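Local coordinates for protein B-agarase (Saccharophagus degradans, PDB 4BQ2) that hydrolyses agarose as a family 50 glycoside hydrolase, an exo-beta-agarase that probably removes short units from chain ends, at residues 254-259 with 272-277; 281-286 with 695-700; 413-418 with 427-432; 481-486 with 595-600. All coordinates share one frame; numbering follows the deposited sequence.

Contact 1: residues 254-259 with 272-277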
# COMPACT_ATOMS: atom_id res chain seq x y z
N PRO A 254 -7.73 11.31 32.81
CA PRO A 254 -7.33 10.75 34.09
C PRO A 254 -6.35 9.57 33.94
O PRO A 254 -6.31 8.93 32.88
CB PRO A 254 -8.64 10.24 34.68
CG PRO A 254 -9.42 9.82 33.47
CD PRO A 254 -9.02 10.75 32.34
N LYS A 255 -5.59 9.31 35.00
CA LYS A 255 -4.62 8.23 35.00
C LYS A 255 -5.34 6.95 35.37
O LYS A 255 -6.14 6.92 36.30
CB LYS A 255 -3.44 8.57 35.94
CG LYS A 255 -2.41 7.46 36.08
CD LYS A 255 -1.01 7.97 36.35
CE LYS A 255 -0.74 8.20 37.82
NZ LYS A 255 0.46 9.07 37.95
N LEU A 256 -5.09 5.89 34.60
CA LEU A 256 -5.73 4.60 34.86
C LEU A 256 -4.70 3.69 35.50
O LEU A 256 -3.61 4.13 35.83
CB LEU A 256 -6.24 3.97 33.56
CG LEU A 256 -7.33 4.59 32.67
CD1 LEU A 256 -8.44 5.25 33.46
CD2 LEU A 256 -6.70 5.57 31.68
N LYS A 257 -5.04 2.41 35.66
CA LYS A 257 -4.12 1.46 36.32
C LYS A 257 -2.84 1.33 35.48
O LYS A 257 -2.93 1.12 34.28
CB LYS A 257 -4.83 0.10 36.44
CG LYS A 257 -4.07 -0.94 37.28
CD LYS A 257 -4.98 -2.13 37.64
CE LYS A 257 -4.14 -3.27 38.25
NZ LYS A 257 -3.28 -2.85 39.37
N ALA A 258 -1.67 1.46 36.11
CA ALA A 258 -0.36 1.33 35.41
C ALA A 258 0.13 -0.12 35.51
O ALA A 258 0.23 -0.66 36.64
CB ALA A 258 0.65 2.26 36.07
N THR A 259 0.42 -0.77 34.39
CA THR A 259 0.87 -2.17 34.45
C THR A 259 2.35 -2.29 34.10
O THR A 259 2.92 -3.38 34.21
CB THR A 259 0.11 -3.06 33.48
OG1 THR A 259 0.42 -2.65 32.14
CG2 THR A 259 -1.44 -2.97 33.73
N MET A 272 -9.15 3.01 23.66
CA MET A 272 -7.87 3.70 23.77
C MET A 272 -6.76 2.72 24.10
O MET A 272 -6.99 1.58 24.54
CB MET A 272 -7.93 4.79 24.88
CG MET A 272 -8.80 6.00 24.54
SD MET A 272 -8.18 6.93 23.12
CE MET A 272 -6.98 8.02 23.88
N LEU A 273 -5.54 3.17 23.87
CA LEU A 273 -4.41 2.53 24.52
C LEU A 273 -4.19 3.19 25.87
O LEU A 273 -4.67 4.30 26.11
CB LEU A 273 -3.15 2.56 23.64
CG LEU A 273 -3.24 1.68 22.35
CD1 LEU A 273 -2.32 2.17 21.22
CD2 LEU A 273 -2.96 0.22 22.64
N VAL A 274 -3.43 2.53 26.73
CA VAL A 274 -3.01 3.14 27.98
C VAL A 274 -1.52 2.87 28.05
O VAL A 274 -1.08 1.74 27.83
CB VAL A 274 -3.73 2.47 29.17
CG1 VAL A 274 -3.15 2.95 30.51
CG2 VAL A 274 -5.22 2.71 29.10
N ASP A 275 -0.74 3.89 28.40
CA ASP A 275 0.70 3.73 28.41
C ASP A 275 1.22 2.98 29.68
O ASP A 275 0.45 2.71 30.60
CB ASP A 275 1.38 5.07 28.07
CG ASP A 275 1.55 6.02 29.27
OD1 ASP A 275 1.31 5.61 30.44
OD2 ASP A 275 1.93 7.18 29.02
N PRO A 276 2.50 2.58 29.71
CA PRO A 276 3.00 1.80 30.87
C PRO A 276 2.77 2.45 32.27
O PRO A 276 2.84 1.76 33.29
CB PRO A 276 4.51 1.73 30.59
CG PRO A 276 4.62 1.77 29.08
CD PRO A 276 3.53 2.74 28.66
N GLU A 277 2.59 3.77 32.30
CA GLU A 277 2.34 4.50 33.56
C GLU A 277 0.86 4.79 33.82
O GLU A 277 0.50 5.39 34.85
CB GLU A 277 3.12 5.79 33.55
CG GLU A 277 4.60 5.58 33.41
CD GLU A 277 5.39 6.86 33.58
OE1 GLU A 277 4.91 7.96 33.20
OE2 GLU A 277 6.51 6.74 34.08
O HOH W 1 -0.21 0.22 31.84

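Contact 2: residues 281-286 with 695-700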
# COMPACT_ATOMS: atom_id res chain seq x y z
N TYR A 281 -3.51 6.75 25.86
CA TYR A 281 -2.57 6.79 24.74
C TYR A 281 -3.30 6.56 23.41
O TYR A 281 -4.28 5.81 23.34
CB TYR A 281 -1.45 5.74 24.98
CG TYR A 281 -0.33 5.69 23.93
CD1 TYR A 281 0.76 6.56 23.99
CD2 TYR A 281 -0.36 4.76 22.90
CE1 TYR A 281 1.79 6.50 23.06
CE2 TYR A 281 0.65 4.70 21.93
CZ TYR A 281 1.71 5.57 22.02
OH TYR A 281 2.72 5.49 21.07
N PHE A 282 -2.77 7.16 22.34
CA PHE A 282 -3.35 7.07 20.99
C PHE A 282 -2.15 7.11 20.03
O PHE A 282 -1.29 8.01 20.12
CB PHE A 282 -4.36 8.21 20.73
CG PHE A 282 -5.05 8.11 19.39
CD1 PHE A 282 -4.50 8.72 18.25
CD2 PHE A 282 -6.26 7.44 19.26
CE1 PHE A 282 -5.14 8.64 17.02
CE2 PHE A 282 -6.92 7.34 18.03
CZ PHE A 282 -6.36 7.94 16.89
N ALA A 283 -2.05 6.09 19.18
CA ALA A 283 -0.85 5.89 18.41
C ALA A 283 -0.88 6.65 17.08
O ALA A 283 -1.79 6.47 16.27
CB ALA A 283 -0.64 4.39 18.17
N THR A 284 0.11 7.52 16.88
CA THR A 284 0.32 8.15 15.60
C THR A 284 1.78 7.99 15.25
O THR A 284 2.63 7.89 16.14
CB THR A 284 -0.07 9.64 15.62
OG1 THR A 284 0.76 10.32 16.58
CG2 THR A 284 -1.58 9.81 15.97
N GLY A 285 2.08 7.94 13.95
CA GLY A 285 3.49 7.81 13.52
C GLY A 285 3.60 7.25 12.11
O GLY A 285 2.57 7.11 11.39
N LEU A 286 4.83 6.92 11.71
CA LEU A 286 5.10 6.51 10.33
C LEU A 286 5.68 5.13 10.27
O LEU A 286 6.37 4.68 11.21
CB LEU A 286 6.11 7.48 9.66
CG LEU A 286 5.84 8.98 9.92
CD1 LEU A 286 6.90 9.84 9.23
CD2 LEU A 286 4.42 9.48 9.55
N GLY A 695 -5.42 4.19 17.04
CA GLY A 695 -4.31 4.87 16.34
C GLY A 695 -4.32 4.64 14.83
O GLY A 695 -5.13 3.88 14.30
N ALA A 696 -3.38 5.27 14.16
CA ALA A 696 -3.23 5.15 12.69
C ALA A 696 -1.80 5.51 12.32
O ALA A 696 -1.30 6.57 12.72
CB ALA A 696 -4.19 6.12 12.00
N HIS A 697 -1.17 4.66 11.53
CA HIS A 697 0.19 4.89 11.04
C HIS A 697 0.14 5.15 9.52
O HIS A 697 -0.60 4.52 8.76
CB HIS A 697 1.11 3.68 11.33
CG HIS A 697 1.45 3.51 12.78
ND1 HIS A 697 1.40 2.28 13.42
CD2 HIS A 697 1.84 4.41 13.72
CE1 HIS A 697 1.77 2.44 14.68
NE2 HIS A 697 2.03 3.72 14.89
N TRP A 698 0.93 6.14 9.12
CA TRP A 698 1.12 6.54 7.72
C TRP A 698 2.24 5.77 7.08
O TRP A 698 3.34 5.58 7.69
CB TRP A 698 1.47 8.04 7.75
CG TRP A 698 2.08 8.61 6.50
CD1 TRP A 698 3.36 8.42 6.03
CD2 TRP A 698 1.42 9.44 5.57
NE1 TRP A 698 3.54 9.12 4.85
CE2 TRP A 698 2.36 9.74 4.54
CE3 TRP A 698 0.12 9.96 5.49
CZ2 TRP A 698 2.03 10.56 3.46
CZ3 TRP A 698 -0.21 10.75 4.41
CH2 TRP A 698 0.75 11.08 3.43
N PHE A 699 1.99 5.29 5.86
CA PHE A 699 3.00 4.59 5.08
C PHE A 699 3.47 5.54 3.98
O PHE A 699 2.69 5.83 3.06
CB PHE A 699 2.36 3.33 4.45
CG PHE A 699 3.36 2.40 3.78
CD1 PHE A 699 3.85 2.69 2.51
CD2 PHE A 699 3.79 1.23 4.43
CE1 PHE A 699 4.76 1.82 1.89
CE2 PHE A 699 4.72 0.36 3.82
CZ PHE A 699 5.21 0.67 2.55
N GLN A 700 4.70 6.08 4.04
CA GLN A 700 5.79 5.71 4.93
C GLN A 700 6.66 6.95 5.23
O GLN A 700 6.30 8.05 4.84
CB GLN A 700 6.63 4.63 4.24
CG GLN A 700 7.11 5.11 2.85
CD GLN A 700 7.89 4.08 2.09
OE1 GLN A 700 8.02 2.93 2.49
NE2 GLN A 700 8.42 4.49 0.95
O HOH W 2 -0.33 9.08 12.37

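Contact 3: residues 413-418 with 427-432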
# COMPACT_ATOMS: atom_id res chain seq x y z
N THR A 413 3.23 10.05 18.43
CA THR A 413 3.37 9.40 19.71
C THR A 413 4.16 8.08 19.58
O THR A 413 4.46 7.43 20.59
CB THR A 413 2.01 9.13 20.36
OG1 THR A 413 1.23 8.32 19.49
CG2 THR A 413 1.24 10.43 20.66
N SER A 414 4.51 7.69 18.34
CA SER A 414 5.25 6.44 18.13
C SER A 414 6.05 6.46 16.85
O SER A 414 5.80 7.29 15.98
CB SER A 414 4.26 5.27 18.01
OG SER A 414 3.41 5.40 16.89
N LEU A 415 6.97 5.49 16.75
CA LEU A 415 7.56 4.95 15.50
C LEU A 415 6.71 3.76 15.09
O LEU A 415 6.40 2.92 15.92
CB LEU A 415 9.01 4.49 15.74
CG LEU A 415 9.89 5.51 16.49
CD1 LEU A 415 11.29 4.96 16.83
CD2 LEU A 415 10.01 6.82 15.73
N GLY A 416 6.34 3.68 13.82
CA GLY A 416 5.30 2.74 13.41
C GLY A 416 5.96 1.45 12.99
O GLY A 416 7.08 1.14 13.41
N ASN A 417 5.26 0.68 12.16
CA ASN A 417 5.75 -0.61 11.77
C ASN A 417 7.02 -0.53 10.92
O ASN A 417 7.24 0.46 10.26
CB ASN A 417 4.67 -1.37 10.98
CG ASN A 417 4.87 -2.87 11.04
OD1 ASN A 417 5.55 -3.40 11.96
ND2 ASN A 417 4.25 -3.57 10.11
N TRP A 418 7.79 -1.61 10.94
CA TRP A 418 9.06 -1.71 10.24
C TRP A 418 9.98 -0.56 10.63
O TRP A 418 10.58 0.11 9.76
CB TRP A 418 8.84 -1.78 8.72
CG TRP A 418 7.94 -2.96 8.38
CD1 TRP A 418 8.21 -4.28 8.56
CD2 TRP A 418 6.65 -2.89 7.73
NE1 TRP A 418 7.17 -5.05 8.08
CE2 TRP A 418 6.19 -4.22 7.59
CE3 TRP A 418 5.83 -1.83 7.29
CZ2 TRP A 418 4.96 -4.54 7.00
CZ3 TRP A 418 4.60 -2.13 6.69
CH2 TRP A 418 4.18 -3.48 6.56
N ASN A 427 14.51 5.05 23.85
CA ASN A 427 14.02 5.43 25.17
C ASN A 427 13.52 6.89 25.25
O ASN A 427 13.60 7.52 26.29
CB ASN A 427 15.06 5.10 26.26
CG ASN A 427 15.30 3.62 26.39
OD1 ASN A 427 14.53 2.80 25.87
ND2 ASN A 427 16.39 3.24 27.08
N ARG A 428 12.98 7.39 24.15
CA ARG A 428 12.43 8.77 24.12
C ARG A 428 11.06 8.78 23.43
O ARG A 428 10.24 9.70 23.63
CB ARG A 428 13.41 9.73 23.39
CG ARG A 428 14.76 9.99 24.10
CD ARG A 428 15.83 10.42 23.07
NE ARG A 428 15.42 11.69 22.56
CZ ARG A 428 15.66 12.24 21.38
NH1 ARG A 428 16.41 11.71 20.40
NH2 ARG A 428 15.11 13.41 21.23
N ILE A 429 10.81 7.77 22.60
CA ILE A 429 9.53 7.65 21.89
C ILE A 429 9.21 6.15 21.73
O ILE A 429 10.11 5.34 21.46
CB ILE A 429 9.54 8.38 20.51
CG1 ILE A 429 8.10 8.44 19.93
CG2 ILE A 429 10.53 7.71 19.53
CD1 ILE A 429 8.01 9.25 18.63
N PRO A 430 7.94 5.76 21.98
CA PRO A 430 7.60 4.35 21.86
C PRO A 430 7.69 3.87 20.42
O PRO A 430 7.72 4.69 19.49
CB PRO A 430 6.11 4.31 22.30
CG PRO A 430 5.94 5.53 23.13
CD PRO A 430 6.79 6.56 22.44
N PHE A 431 7.70 2.56 20.23
CA PHE A 431 7.79 1.99 18.87
C PHE A 431 6.93 0.74 18.75
O PHE A 431 6.59 0.12 19.76
CB PHE A 431 9.25 1.61 18.54
CG PHE A 431 9.81 0.55 19.45
CD1 PHE A 431 10.33 0.89 20.71
CD2 PHE A 431 9.83 -0.79 19.05
CE1 PHE A 431 10.85 -0.10 21.56
CE2 PHE A 431 10.34 -1.77 19.87
CZ PHE A 431 10.87 -1.43 21.12
N PHE A 432 6.62 0.38 17.52
CA PHE A 432 5.91 -0.88 17.22
C PHE A 432 6.91 -1.84 16.67
O PHE A 432 7.75 -1.44 15.87
CB PHE A 432 4.78 -0.64 16.22
CG PHE A 432 3.61 0.08 16.83
CD1 PHE A 432 3.73 1.41 17.21
CD2 PHE A 432 2.42 -0.59 17.06
CE1 PHE A 432 2.67 2.10 17.81
CE2 PHE A 432 1.33 0.08 17.64
CZ PHE A 432 1.46 1.43 18.01

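Contact 4: residues 481-486 with 595-600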
# COMPACT_ATOMS: atom_id res chain seq x y z
N PRO A 481 9.25 -1.64 27.99
CA PRO A 481 7.94 -0.97 28.09
C PRO A 481 7.71 -0.03 26.91
O PRO A 481 6.56 0.33 26.65
CB PRO A 481 8.06 -0.10 29.35
CG PRO A 481 9.55 0.15 29.50
CD PRO A 481 10.19 -1.15 29.03
N TRP A 482 8.77 0.37 26.21
CA TRP A 482 8.62 1.31 25.08
C TRP A 482 8.03 0.64 23.86
O TRP A 482 7.61 1.33 22.91
CB TRP A 482 9.96 1.94 24.70
CG TRP A 482 10.50 2.82 25.73
CD1 TRP A 482 11.38 2.48 26.74
CD2 TRP A 482 10.21 4.20 25.89
NE1 TRP A 482 11.62 3.61 27.53
CE2 TRP A 482 10.94 4.67 27.00
CE3 TRP A 482 9.39 5.10 25.18
CZ2 TRP A 482 10.87 6.00 27.45
CZ3 TRP A 482 9.33 6.44 25.61
CH2 TRP A 482 10.06 6.86 26.74
N CYS A 483 7.98 -0.70 23.84
CA CYS A 483 7.34 -1.36 22.71
C CYS A 483 5.83 -1.41 22.90
O CYS A 483 5.32 -2.12 23.78
CB CYS A 483 7.91 -2.76 22.50
SG CYS A 483 7.06 -3.72 21.22
N VAL A 484 5.09 -0.72 22.03
CA VAL A 484 3.63 -0.63 22.15
C VAL A 484 3.00 -2.00 21.87
O VAL A 484 2.08 -2.45 22.57
CB VAL A 484 3.03 0.45 21.20
CG1 VAL A 484 1.50 0.57 21.39
CG2 VAL A 484 3.67 1.82 21.45
N GLY A 485 3.52 -2.68 20.88
CA GLY A 485 2.95 -3.95 20.50
C GLY A 485 3.69 -4.55 19.34
O GLY A 485 4.61 -3.92 18.80
N VAL A 486 3.26 -5.74 18.93
CA VAL A 486 3.93 -6.52 17.89
C VAL A 486 2.97 -6.85 16.74
O VAL A 486 1.97 -7.54 16.98
CB VAL A 486 4.48 -7.88 18.47
CG1 VAL A 486 5.19 -8.66 17.36
CG2 VAL A 486 5.43 -7.66 19.66
N PRO A 595 5.18 -12.26 26.83
CA PRO A 595 3.89 -12.36 27.49
C PRO A 595 3.25 -11.03 27.91
O PRO A 595 2.03 -11.00 28.15
CB PRO A 595 4.20 -13.21 28.72
CG PRO A 595 5.64 -12.91 29.03
CD PRO A 595 6.27 -12.83 27.65
N ASN A 596 4.06 -9.97 28.04
CA ASN A 596 3.57 -8.68 28.48
C ASN A 596 3.02 -7.79 27.36
O ASN A 596 2.34 -6.81 27.64
CB ASN A 596 4.69 -7.92 29.18
CG ASN A 596 5.29 -8.68 30.35
OD1 ASN A 596 6.48 -9.08 30.34
ND2 ASN A 596 4.48 -8.93 31.34
N HIS A 597 3.31 -8.13 26.10
CA HIS A 597 3.09 -7.19 25.00
C HIS A 597 1.86 -7.50 24.16
O HIS A 597 1.51 -8.67 23.99
CB HIS A 597 4.35 -7.09 24.14
CG HIS A 597 5.45 -6.36 24.84
ND1 HIS A 597 6.32 -6.99 25.70
CD2 HIS A 597 5.79 -5.06 24.82
CE1 HIS A 597 7.15 -6.08 26.21
NE2 HIS A 597 6.86 -4.91 25.67
N LEU A 598 1.20 -6.44 23.70
CA LEU A 598 0.01 -6.56 22.84
C LEU A 598 0.36 -7.20 21.51
O LEU A 598 1.41 -6.88 20.90
CB LEU A 598 -0.58 -5.18 22.56
CG LEU A 598 -1.04 -4.43 23.79
CD1 LEU A 598 -1.38 -2.99 23.41
CD2 LEU A 598 -2.24 -5.16 24.36
N TYR A 599 -0.49 -8.12 21.06
CA TYR A 599 -0.31 -8.70 19.76
C TYR A 599 -1.29 -7.96 18.85
O TYR A 599 -2.48 -7.88 19.13
CB TYR A 599 -0.58 -10.23 19.77
CG TYR A 599 -0.89 -10.82 18.42
CD1 TYR A 599 -0.08 -10.56 17.30
CD2 TYR A 599 -1.97 -11.69 18.26
CE1 TYR A 599 -0.37 -11.10 16.06
CE2 TYR A 599 -2.28 -12.24 17.03
CZ TYR A 599 -1.49 -11.93 15.93
OH TYR A 599 -1.79 -12.50 14.73
N LEU A 600 -0.79 -7.45 17.74
CA LEU A 600 -1.54 -6.49 16.93
C LEU A 600 -2.09 -7.03 15.61
O LEU A 600 -2.42 -6.25 14.71
CB LEU A 600 -0.67 -5.25 16.68
CG LEU A 600 -0.05 -4.59 17.93
CD1 LEU A 600 0.98 -3.58 17.46
CD2 LEU A 600 -1.12 -3.92 18.83
O HOH W 3 2.23 -3.86 24.80

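Contact 1: residues 254-259 with 272-277
The E277 carbonyl group is the main flat surface where A258 and K255 meet the other segment. A258 CB lies over one face of it, 3.4 Å from E277 C. K255 CD comes to the oxygen end, 3.3 Å from E277 O, and lies a little toward the opposite face. The K255 chain leaves its backbone extended and bends about CG-CD (chi3 86°), right where CD meets that oxygen. The bend carries NZ to the hydroxyl of Y279, and K255 NZ stays 6.6 Å from E277 OE1, too far for a salt bridge. The second flat group is the D275 carboxylate. E277 N meets D275 OD1 at 2.9 Å from above the carboxylate plane, which makes an Asx turn. Y279 N also binds OD1, and S245 OG binds OD2, so both oxygens are held. These bonds fix the turn that presents the E277 carbonyl. Deeper in, the contact is apolar: L256 CD2 reaches V274 CG2 at 4.1 Å, the two side chains crossing at a slant. A water joins the backbones. It accepts from T259 N at 2.8 Å and donates to D275 O at 2.9 Å. K257 and A258 also touch a bound glycerol, probably from the crystallisation liquor. The loop 254-259 thus runs beside the turn that follows strand 270-274. L256 also packs on strand 263-267, the hairpin partner of 270-274, and on P280 at the start of strand 280-287, while P276 and D275 rest on F247 and F262.

Contact 2: residues 281-286 with 695-700
Strands 280-287 and 693-699 are the first and last strands of a (beta/alpha)8 barrel, and their pairing closes it. They run parallel here, 6° apart and 4.7 Å between axes. A696 N donates to A283 O at 2.9 Å, and W698 N donates to G285 O at 3.0 Å. Between these two bonds the strands are spread, and a water fills in: it accepts from G285 N at 3.1 Å and donates to A696 O at 2.7 Å. F282 lays one ring face over G695, whose CA stands 3.9 Å from the ring centroid in a CH-pi contact, offset toward the rim. On the face with A283, the H697 imidazole turns an edge to the neighbouring strand, its CD2 3.5 Å from G285 N. G285 has no side chain, and the ring edge can come this close to its backbone. A chi1 of -71° leans the ring toward strand 280-287, and NE2 is bonded to S414 OG; the ring also meets F432 edge-to-face. On the other face L286 and W698 lie side by side and point the same way, with L286 CD2 3.7 Å from W698 CB. T284 and A696 share this face and pack on M684 of helix 673-688. T284 OG1 bonds N739. W698 NE1 makes a weak bond to Q700 O, just past a cis peptide between F699 and Q700. A non-proline cis peptide at the end of the eighth strand is a feature of many clan GH-A glycosidases, whose barrels close between the first and eighth strands as here.

Contact 3: residues 413-418 with 427-432
This is a buried backbone pairing between neighbouring strand positions of the barrel. Residues 427-432 lead into strand 431-435. The chain at 413-418 enters the pairing after helix 394-410. The two run in roughly the same direction, 32° apart. L415 N donates to P430 O at 3.0 Å, and L415 O accepts from F432 N, also at 3.0 Å. L415 therefore grips the residues on both sides of F431, the bonding pattern of parallel strands. In a (beta/alpha)8 barrel these are the second and third positions; G416 is also backbone-bonded to L286 of the first strand, and F431 to V484 of the fourth. F432 presents its ring edge to S414: S414 CB lies in the ring plane, 3.6 Å from F432 CE1. The S414 hydroxyl sits between its backbone N and carbonyl carbon (chi1 63°) and bonds T284 O. Upstream, P430 CD comes within 3.1 Å of T413 O, an oxygen bonded to the hydroxyl of Y281. The branch methyl of I429 meets the fork of L415, CG2 to CG 3.8 Å, with one side chain laid across the other. M407 of helix 394-410 packs on both.

Contact 4: residues 481-486 with 595-600
V486 is bonded on both sides across the strands: its N donates to L598 O at 2.9 Å and its O accepts from L600 N at 2.9 Å. This joins strand 483-488 to the short strand 598-599 as parallel neighbours in the (beta/alpha)8 barrel. The two bonds differ in shape. V486 N meets L598 O almost head-on, while L600 N comes from above the V486 carbonyl plane, 36° out of it. Before V486 the strands spread, and a water links them. It donates to V484 O at 2.6 Å and accepts from L598 N at 3.0 Å. Further back the H597 ring turns its edge to the other strand, with C483 O in the ring plane and 3.2 Å from H597 CD2. The ring is held there by its NE2, bonded to S480 O, and by Y261, which meets it edge-to-face. C483 CB stands off the ring plane, 3.9 Å from H597 CD2. L598 leans its CD1 on V484 O. Y599 points to the same face as V486 and is packed among F583, V586, H587 and V590 of helix 565-593. L600 CG stands anti to the carbonyl carbon (chi1 -53°), which folds the side chain back over the facing backbone. There L600 CD1 settles against G485, where no side chain intervenes, at 3.4 Å from G485 C.

Contacts 2, 3 and 4 are strand pairings round one barrel wall; contact 1 lies beside it, where strand 270-274 pairs antiparallel with the start of strand 280-287. Its centre is about 19 Å from that of contact 2 and about 14 Å from that of contact 4, which it touches through P276 on P481. Contacts 2 and 3 are the closest pair, about 9 Å between centres, bonded from F282 O to T413 OG1. Contacts 3 and 4 are about 11 Å apart and share neighbouring strands 431-435 and 483-488. Contact 1 closes first along the chain. Contacts 3 and 4 follow, nested inside the long loop that contact 2 closes. That closure joins the ends of the probable catalytic barrel.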